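Local coordinates for ABC-type transport system, sugar-family extracellular solute-binding protein (Peptoclostridium difficile 630, PDB 6HNI) that binds tyrosine between its two lobes, probably to supply an ABC importer, and as a lipoprotein with adhesive properties may also serve in attachment, at residues T42-V45 against K46-K50; G262-T265 against G266-V270; S222-P225 against I226-K229. The protein carries 1 engineered substitution. All coordinates share one frame; numbering follows the deposited sequence. Where two conformers were deposited one is given.

Contact 1: T42-V45 against K46-K50; sequences TGFV and KALEK
The benzene ring of Phe44 meets Leu48 CD1, which approaches the ring obliquely. Its position follows from the distances: Leu48 CD1 is 3.5 Å from Phe44 CE2 but 4.1 Å from both Phe44 CD2 and CZ, so the methyl is centred on one ring carbon. Leu48 was modelled in two conformers, so this touch is tentative. The same ring stacks with Phe89, and Ala269 of helix 258-273 also packs on it. Phe44 CG is anti to the backbone N (chi1 177°), which carries the ring along the helix alongside Leu48, both side chains pointing the same way. The two residues lie one turn apart on helix 35-50, the crossover helix of the beta-alpha-beta unit formed with strands 24-30 and 59-65, and Leu48 N donates to Phe44 O at 3.1 Å in the regular alpha-helical pattern. On another side of the helix, Lys46 runs beside Thr42. Its CG lies 3.4 Å from Thr42 O, and beyond it the chain is fully extended, bringing Lys46 CE to 3.8 Å from Thr42 CG2. That straight course delivers NZ to Glu259, with which it forms a salt bridge. Thr42 OG1 turns back to Asp38 O, leaving its methyl to the lysine. Glu49 CG rests 3.4 Å from Val45 O, whose carbonyl also accepts from Glu49 N at 3.0 Å.

Contact 2: G262-T265 against G266-V270; sequences GYKT and GEMAV
One water bridges Tyr263 and Glu267: it donates to Glu267 OE2 at 2.6 Å and hydrogen-bonds Tyr263 OH at 3.0 Å. The bridge spans a single turn of helix 258-273, which packs on helix 35-50 and on strands 108-113 and 132-136 of the five-stranded parallel sheet. The two side chains also meet directly, Glu267 OE2 lying at the edge of the tyrosine ring, near its plane, 3.6 Å from Tyr263 CE1, with the carboxylate turned 55° from the ring. The two first torsions differ: Tyr263 CG is anti to its own N (chi1 -174°) and leans along the helix, whereas Glu267 CG is anti to its carbonyl carbon (chi1 -63°) and leans back toward the tyrosine; together they bring the carboxylate to the ring edge. Both residues also touch a crystal neighbour, which may influence the pose. Lys264 crosses the glutamate at about a right angle; its NZ stays 4.6 Å from Glu267 OE1, too far for a salt bridge, though it may contribute a weak electrostatic attraction. Thr265 faces the sheet, where its OG1 hydrogen-bonds both Leu261 O and Thr135 OG1, satisfying a buried hydroxyl. Among the backbone bonds Ala269 N to Thr265 O is the shortest, at 2.8 Å. Met268 CG sits 3.4 Å from Lys264 O, the carbonyl that receives Met268 N.

Contact 3: S222-P225 against I226-K229; sequences SSMP and IVSK. With EDO (1,2-ethanediol), chain F.
The chain passes from a loop into helix 224-233 at Ser223, whose carbonyl oxygen accepts a nearly straight bond from Val227 N (3.2 Å, 169° at the hydrogen) and a weak, strongly bent one from Ile226 N. The next bond is shorter, Ser228 N to Met224 O at 2.8 Å. Lys229 N reaches Pro225 O from above the carbonyl plane, 36° out of it, so that bond does not use a lone-pair direction. Ser223 holds the N-cap position, yet its side chain makes no capping bond. Pro225, in the first turn, has no N-H to contribute, which suits a place where the helix does not require a donor. The amide of Ile226 finds a better-aligned second acceptor in O1 of a 1,2-ethanediol, at 3.2 Å; the diol, probably from the crystallisation liquor, also touches the proline, with Pro225 CD 3.2 Å from its O1, and lies against Ile226 CG1. Met224 bends at chi2 and chi3, curling its end forward along the helix until CE is 4.2 Å from Val227 CB; a second conformer exists, so this loose apolar touch is tentative. Val227 CG2 packs 3.7 Å from Ser223 O, and Val198 of helix 198-205 touches Ser223, Ile226 and Val227. In Ser228 the hydroxyl is anti to the backbone N (chi1 170°), a setting that sends OG to Gly249 O and satisfies it in a buried position. Such a loop-to-helix start following strand 211-214 and preceding strand 238-240 belongs to the beta-alpha-beta crossover of the four-stranded parallel sheet; Met224 lies near the interlobe cleft of this periplasmic-binding-protein-like fold, here in its closed, ligand-bound state.

Overall arrangement
Contacts 1 and 2 lie on two neighbouring helices, 35-50 and 258-273, and their centres are only 7 Å apart. The helices touch directly: Ala47 CB is 3.2 Å from Tyr263 O, and Phe44 CD1 packs 3.6 Å from Gly266 CA, where the lack of a side chain permits close approach. Contact 3 belongs to the other lobe, its centre 30 Å from contact 1 and 31 Å from contact 2, with nearest atoms about 16 and 18 Å away. The bound tyrosine relates the two regions: it lies about 7 Å from the Met224 side chain in contact 3 and about 12 Å from Gly262 in contact 2.

Contact 1: T42-V45 against K46-K50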
ATOM      1  N   THR A  42       1.012   1.850  13.266  1.00 13.44           N
ATOM      2  CA  THR A  42       1.934   1.498  14.347  1.00 13.42           C
ATOM      3  C   THR A  42       3.121   2.458  14.391  1.00 12.41           C
ATOM      4  O   THR A  42       3.468   3.025  15.472  1.00 14.65           O
ATOM      5  CB  THR A  42       2.396   0.048  14.182  1.00 16.29           C
ATOM      6  OG1 THR A  42       1.259  -0.787  14.400  1.00 18.20           O
ATOM      7  CG2 THR A  42       3.479  -0.337  15.188  1.00 18.46           C
ATOM      8  N   GLY A  43       3.765   2.674  13.260  1.00 13.19           N
ATOM      9  CA  GLY A  43       4.913   3.589  13.186  1.00 12.08           C
ATOM     10  C   GLY A  43       4.562   5.018  13.509  1.00 11.68           C
ATOM     11  O   GLY A  43       5.344   5.712  14.233  1.00 13.34           O
ATOM     12  N   PHE A  44       3.439   5.514  13.017  1.00 12.30           N
ATOM     13  CA  PHE A  44       3.025   6.892  13.238  1.00 11.00           C
ATOM     14  C   PHE A  44       2.864   7.136  14.733  1.00 11.66           C
ATOM     15  O   PHE A  44       3.372   8.145  15.257  1.00 12.89           O
ATOM     16  CB  PHE A  44       1.696   7.141  12.524  1.00 10.94           C
ATOM     17  CG  PHE A  44       1.076   8.488  12.699  1.00 11.33           C
ATOM     18  CD1 PHE A  44       1.311   9.477  11.800  1.00 12.82           C
ATOM     19  CD2 PHE A  44       0.115   8.710  13.697  1.00 12.43           C
ATOM     20  CE1 PHE A  44       0.713  10.721  11.911  1.00 12.09           C
ATOM     21  CE2 PHE A  44      -0.485   9.969  13.811  1.00 13.72           C
ATOM     22  CZ  PHE A  44      -0.203  10.958  12.914  1.00 12.83           C
ATOM     23  N   VAL A  45       2.177   6.250  15.427  1.00 11.97           N
ATOM     24  CA  VAL A  45       1.925   6.443  16.859  1.00 13.11           C
ATOM     25  C   VAL A  45       3.247   6.383  17.639  1.00 12.88           C
ATOM     26  O   VAL A  45       3.467   7.167  18.592  1.00 14.69           O
ATOM     27  CB  VAL A  45       0.869   5.435  17.367  1.00 14.36           C
ATOM     28  CG1 VAL A  45       0.704   5.471  18.882  1.00 17.70           C
ATOM     29  CG2 VAL A  45      -0.470   5.686  16.667  1.00 14.64           C
ATOM     30  N   LYS A  46       4.144   5.476  17.261  1.00 12.91           N
ATOM     31  CA  LYS A  46       5.455   5.394  17.936  1.00 14.91           C
ATOM     32  C   LYS A  46       6.247   6.677  17.714  1.00 13.29           C
ATOM     33  O   LYS A  46       6.919   7.149  18.681  1.00 14.20           O
ATOM     34  CB  LYS A  46       6.280   4.186  17.474  1.00 15.73           C
ATOM     35  CG  LYS A  46       5.763   2.849  17.923  1.00 16.02           C
ATOM     36  CD  LYS A  46       6.575   1.699  17.356  1.00 18.96           C
ATOM     37  CE  LYS A  46       6.056   0.367  17.872  1.00 21.22           C
ATOM     38  NZ  LYS A  46       6.730  -0.756  17.186  1.00 24.55           N
ATOM     39  N   ALA A  47       6.218   7.274  16.522  1.00 13.88           N
ATOM     40  CA  ALA A  47       6.955   8.512  16.285  1.00 12.74           C
ATOM     41  C   ALA A  47       6.379   9.605  17.178  1.00 13.43           C
ATOM     42  O   ALA A  47       7.129  10.401  17.769  1.00 14.94           O
ATOM     43  CB  ALA A  47       6.942   8.950  14.803  1.00 13.75           C
ATOM     44  N   LEU A  48       5.067   9.691  17.309  1.00 14.07           N
ATOM     45  CA  LEU A  48       4.486  10.773  18.103  0.70 13.48           C
ATOM     46  C   LEU A  48       4.901  10.577  19.538  1.00 13.97           C
ATOM     47  O   LEU A  48       5.328  11.565  20.200  1.00 16.27           O
ATOM     48  CB  LEU A  48       2.968  10.806  17.982  0.70 15.03           C
ATOM     49  CG  LEU A  48       2.388  11.516  16.757  0.70 17.74           C
ATOM     50  CD1 LEU A  48       0.903  11.265  16.800  0.70 19.82           C
ATOM     51  CD2 LEU A  48       2.634  13.013  16.677  0.70 19.62           C
ATOM     52  N   GLU A  49       4.849   9.355  20.039  1.00 14.96           N
ATOM     53  CA  GLU A  49       5.214   9.090  21.416  1.00 16.36           C
ATOM     54  C   GLU A  49       6.691   9.436  21.696  1.00 16.61           C
ATOM     55  O   GLU A  49       7.003  10.044  22.731  1.00 20.08           O
ATOM     56  CB  GLU A  49       4.979   7.623  21.796  1.00 19.38           C
ATOM     57  CG  GLU A  49       3.519   7.236  22.012  1.00 24.21           C
ATOM     58  CD  GLU A  49       3.328   6.206  23.115  1.00 33.01           C
ATOM     59  OE1 GLU A  49       4.346   5.694  23.634  1.00 45.53           O
ATOM     60  OE2 GLU A  49       2.153   5.917  23.441  1.00 48.25           O
ATOM     61  N   LYS A  50       7.597   9.053  20.815  1.00 16.52           N
ATOM     62  CA  LYS A  50       9.023   9.375  20.959  1.00 17.79           C
ATOM     63  C   LYS A  50       9.291  10.893  21.012  1.00 17.69           C
ATOM     64  O   LYS A  50      10.245  11.352  21.669  1.00 22.57           O
ATOM     65  CB  LYS A  50       9.845   8.720  19.858  1.00 20.69           C
ATOM     66  CG  LYS A  50      11.317   8.706  20.225  1.00 26.28           C
ATOM     67  CD  LYS A  50      12.154   8.290  19.093  1.00 30.00           C
ATOM     68  CE  LYS A  50      13.594   8.135  19.536  1.00 33.34           C
ATOM     69  NZ  LYS A  50      14.320   7.729  18.311  1.00 38.23           N
TER

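Contact 2: G262-T265 against G266-V270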
ATOM      1  N   GLY A 262       5.328   4.980   8.108  1.00 11.97           N
ATOM      2  CA  GLY A 262       4.424   5.554   9.091  1.00 11.59           C
ATOM      3  C   GLY A 262       5.137   6.406  10.152  1.00 11.17           C
ATOM      4  O   GLY A 262       4.659   7.483  10.490  1.00 13.10           O
ATOM      5  N   TYR A 263       6.291   5.921  10.539  1.00 11.25           N
ATOM      6  CA  TYR A 263       7.118   6.635  11.569  1.00 11.87           C
ATOM      7  C   TYR A 263       7.531   7.965  10.959  1.00 11.43           C
ATOM      8  O   TYR A 263       7.424   9.024  11.627  1.00 13.27           O
ATOM      9  CB  TYR A 263       8.300   5.756  11.900  1.00 12.00           C
ATOM     10  CG  TYR A 263       9.104   6.330  13.037  1.00 12.82           C
ATOM     11  CD1 TYR A 263       9.979   7.370  12.806  1.00 13.54           C
ATOM     12  CD2 TYR A 263       8.916   5.884  14.357  1.00 13.81           C
ATOM     13  CE1 TYR A 263      10.708   7.957  13.871  1.00 15.83           C
ATOM     14  CE2 TYR A 263       9.641   6.447  15.423  1.00 15.38           C
ATOM     15  CZ  TYR A 263      10.506   7.483  15.149  1.00 15.64           C
ATOM     16  OH  TYR A 263      11.188   8.090  16.228  1.00 21.34           O
ATOM     17  N   LYS A 264       8.004   8.008   9.714  1.00 11.57           N
ATOM     18  CA  LYS A 264       8.341   9.255   9.032  1.00 12.28           C
ATOM     19  C   LYS A 264       7.146  10.195   8.998  1.00 13.42           C
ATOM     20  O   LYS A 264       7.238  11.402   9.236  1.00 13.66           O
ATOM     21  CB  LYS A 264       8.887   8.975   7.593  1.00 12.43           C
ATOM     22  CG  LYS A 264       9.046  10.184   6.711  1.00 14.73           C
ATOM     23  CD  LYS A 264      10.174  11.083   7.199  1.00 16.44           C
ATOM     24  CE  LYS A 264      10.371  12.249   6.226  1.00 18.56           C
ATOM     25  NZ  LYS A 264      11.487  13.103   6.732  1.00 20.07           N
ATOM     26  N   THR A 265       5.963   9.656   8.682  1.00 12.05           N
ATOM     27  CA  THR A 265       4.773  10.478   8.653  1.00 12.82           C
ATOM     28  C   THR A 265       4.471  11.108  10.072  1.00 11.90           C
ATOM     29  O   THR A 265       3.995  12.250  10.152  1.00 13.28           O
ATOM     30  CB  THR A 265       3.538   9.678   8.178  1.00 13.67           C
ATOM     31  OG1 THR A 265       3.886   8.905   6.982  1.00 14.87           O
ATOM     32  CG2 THR A 265       2.441  10.601   7.804  1.00 14.22           C
ATOM     33  N   GLY A 266       4.703  10.315  11.106  1.00 12.30           N
ATOM     34  CA  GLY A 266       4.535  10.825  12.479  1.00 11.84           C
ATOM     35  C   GLY A 266       5.520  11.939  12.749  1.00 13.10           C
ATOM     36  O   GLY A 266       5.149  12.925  13.429  1.00 15.22           O
ATOM     37  N   GLU A 267       6.748  11.839  12.272  1.00 12.48           N
ATOM     38  CA  GLU A 267       7.698  12.965  12.431  1.00 12.76           C
ATOM     39  C   GLU A 267       7.190  14.194  11.719  1.00 11.99           C
ATOM     40  O   GLU A 267       7.303  15.320  12.222  1.00 14.85           O
ATOM     41  CB  GLU A 267       9.076  12.626  11.927  1.00 13.45           C
ATOM     42  CG  GLU A 267       9.771  11.523  12.658  1.00 13.96           C
ATOM     43  CD  GLU A 267      11.223  11.364  12.230  1.00 17.59           C
ATOM     44  OE1 GLU A 267      11.493  11.402  11.011  1.00 19.58           O
ATOM     45  OE2 GLU A 267      12.105  11.190  13.117  1.00 21.31           O
ATOM     46  N   MET A 268       6.532  14.053  10.545  1.00 12.65           N
ATOM     47  CA  MET A 268       5.970  15.177   9.860  1.00 13.17           C
ATOM     48  C   MET A 268       4.772  15.727  10.612  1.00 13.27           C
ATOM     49  O   MET A 268       4.574  16.950  10.692  1.00 15.12           O
ATOM     50  CB  MET A 268       5.522  14.721   8.440  1.00 12.24           C
ATOM     51  CG  MET A 268       6.692  14.289   7.602  1.00 12.47           C
ATOM     52  SD  MET A 268       6.333  13.504   6.012  1.00 17.32           S
ATOM     53  CE  MET A 268       5.964  14.960   5.092  1.00 20.30           C
ATOM     54  N   ALA A 269       4.010  14.862  11.281  1.00 13.82           N
ATOM     55  CA  ALA A 269       2.935  15.309  12.189  1.00 14.72           C
ATOM     56  C   ALA A 269       3.435  16.195  13.296  1.00 14.80           C
ATOM     57  O   ALA A 269       2.769  17.171  13.657  1.00 16.72           O
ATOM     58  CB  ALA A 269       2.160  14.152  12.813  1.00 15.77           C
ATOM     59  N   VAL A 270       4.546  15.782  13.889  1.00 14.04           N
ATOM     60  CA  VAL A 270       5.147  16.571  14.997  1.00 13.41           C
ATOM     61  C   VAL A 270       5.368  17.996  14.492  1.00 15.25           C
ATOM     62  O   VAL A 270       5.027  18.998  15.197  1.00 19.09           O
ATOM     63  CB  VAL A 270       6.467  15.892  15.430  1.00 15.25           C
ATOM     64  CG1 VAL A 270       7.269  16.811  16.338  1.00 15.92           C
ATOM     65  CG2 VAL A 270       6.182  14.607  16.202  1.00 16.50           C
TER
HETATM   66  O   HOH W   1      11.542  10.987  15.677  1.00 21.40           O

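Contact 3: S222-P225 against I226-K229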
ATOM      1  N   SER A 222      -6.387  -7.227   0.407  1.00 12.99           N
ATOM      2  CA  SER A 222      -7.355  -7.698   1.407  0.60 14.15           C
ATOM      3  C   SER A 222      -7.917  -9.091   1.181  1.00 14.72           C
ATOM      4  O   SER A 222      -8.561  -9.670   2.086  1.00 19.11           O
ATOM      5  CB  SER A 222      -8.532  -6.765   1.413  0.60 13.39           C
ATOM      6  OG  SER A 222      -8.101  -5.505   1.879  0.60 16.37           O
ATOM      7  N   SER A 223      -7.700  -9.609  -0.038  1.00 13.28           N
ATOM      8  CA  SER A 223      -8.126 -10.955  -0.437  1.00 12.12           C
ATOM      9  C   SER A 223      -6.983 -11.858  -0.771  1.00 11.90           C
ATOM     10  O   SER A 223      -7.181 -12.919  -1.445  1.00 15.05           O
ATOM     11  CB  SER A 223      -9.078 -10.836  -1.614  1.00 18.01           C
ATOM     12  OG  SER A 223     -10.358 -10.476  -1.151  1.00 23.46           O
ATOM     13  N   MET A 224      -5.801 -11.576  -0.276  1.00 14.46           N
ATOM     14  CA  MET A 224      -4.606 -12.346  -0.639  0.50 13.73           C
ATOM     15  C   MET A 224      -4.661 -13.826  -0.289  1.00 14.21           C
ATOM     16  O   MET A 224      -4.216 -14.650  -1.061  1.00 16.89           O
ATOM     17  CB  MET A 224      -3.319 -11.719  -0.073  0.50 15.27           C
ATOM     18  CG  MET A 224      -2.674 -10.780  -1.067  0.50 18.07           C
ATOM     19  SD  MET A 224      -2.244 -11.482  -2.705  0.50 17.73           S
ATOM     20  CE  MET A 224      -1.618 -13.110  -2.268  0.50 19.58           C
ATOM     21  N   PRO A 225      -5.223 -14.176   0.885  1.00 13.77           N
ATOM     22  CA  PRO A 225      -5.269 -15.621   1.177  1.00 15.42           C
ATOM     23  C   PRO A 225      -6.030 -16.448   0.121  1.00 15.16           C
ATOM     24  O   PRO A 225      -5.623 -17.590  -0.140  1.00 16.12           O
ATOM     25  CB  PRO A 225      -5.922 -15.670   2.549  1.00 15.67           C
ATOM     26  CG  PRO A 225      -5.510 -14.337   3.171  1.00 17.07           C
ATOM     27  CD  PRO A 225      -5.614 -13.358   2.045  1.00 15.55           C
ATOM     28  N   ILE A 226      -7.092 -15.893  -0.445  1.00 14.17           N
ATOM     29  CA  ILE A 226      -7.818 -16.526  -1.556  1.00 13.06           C
ATOM     30  C   ILE A 226      -6.957 -16.602  -2.814  1.00 13.34           C
ATOM     31  O   ILE A 226      -6.858 -17.670  -3.465  1.00 14.79           O
ATOM     32  CB  ILE A 226      -9.142 -15.784  -1.862  1.00 15.04           C
ATOM     33  CG1 ILE A 226     -10.100 -15.914  -0.665  1.00 17.70           C
ATOM     34  CG2 ILE A 226      -9.834 -16.376  -3.117  1.00 15.55           C
ATOM     35  CD1 ILE A 226     -11.341 -15.059  -0.729  1.00 19.38           C
ATOM     36  N   VAL A 227      -6.341 -15.487  -3.192  1.00 13.39           N
ATOM     37  CA  VAL A 227      -5.485 -15.440  -4.358  1.00 14.07           C
ATOM     38  C   VAL A 227      -4.361 -16.449  -4.243  1.00 13.86           C
ATOM     39  O   VAL A 227      -4.127 -17.243  -5.184  1.00 15.33           O
ATOM     40  CB  VAL A 227      -4.945 -14.026  -4.614  1.00 15.27           C
ATOM     41  CG1 VAL A 227      -3.888 -14.020  -5.709  1.00 17.05           C
ATOM     42  CG2 VAL A 227      -6.059 -13.076  -4.935  1.00 14.77           C
ATOM     43  N   SER A 228      -3.721 -16.483  -3.090  1.00 15.01           N
ATOM     44  CA  SER A 228      -2.630 -17.400  -2.804  1.00 14.95           C
ATOM     45  C   SER A 228      -3.046 -18.879  -2.951  1.00 14.68           C
ATOM     46  O   SER A 228      -2.346 -19.677  -3.580  1.00 16.68           O
ATOM     47  CB  SER A 228      -2.078 -17.167  -1.378  1.00 16.89           C
ATOM     48  OG  SER A 228      -1.175 -18.203  -1.002  1.00 18.58           O
ATOM     49  N   LYS A 229      -4.169 -19.228  -2.357  1.00 14.96           N
ATOM     50  CA  LYS A 229      -4.625 -20.606  -2.339  1.00 15.83           C
ATOM     51  C   LYS A 229      -4.835 -21.107  -3.779  1.00 14.45           C
ATOM     52  O   LYS A 229      -4.340 -22.179  -4.162  1.00 18.13           O
ATOM     53  CB  LYS A 229      -5.919 -20.729  -1.511  1.00 18.14           C
ATOM     54  CG  LYS A 229      -6.317 -22.136  -1.203  1.00 20.60           C
ATOM     55  CD  LYS A 229      -5.588 -22.747  -0.038  1.00 22.97           C
ATOM     56  CE  LYS A 229      -6.086 -24.173   0.135  1.00 26.48           C
ATOM     57  NZ  LYS A 229      -5.498 -24.787   1.342  1.00 34.95           N
TER
HETATM   58  C1  EDO F 405      -9.527 -13.592   2.475  1.00 23.37           C
HETATM   59  O1  EDO F 405      -8.691 -13.792   1.389  1.00 28.39           O
HETATM   60  C2  EDO F 405      -9.485 -14.705   3.500  1.00 43.70           C
HETATM   61  O2  EDO F 405     -10.405 -15.737   3.146  1.00 43.96           O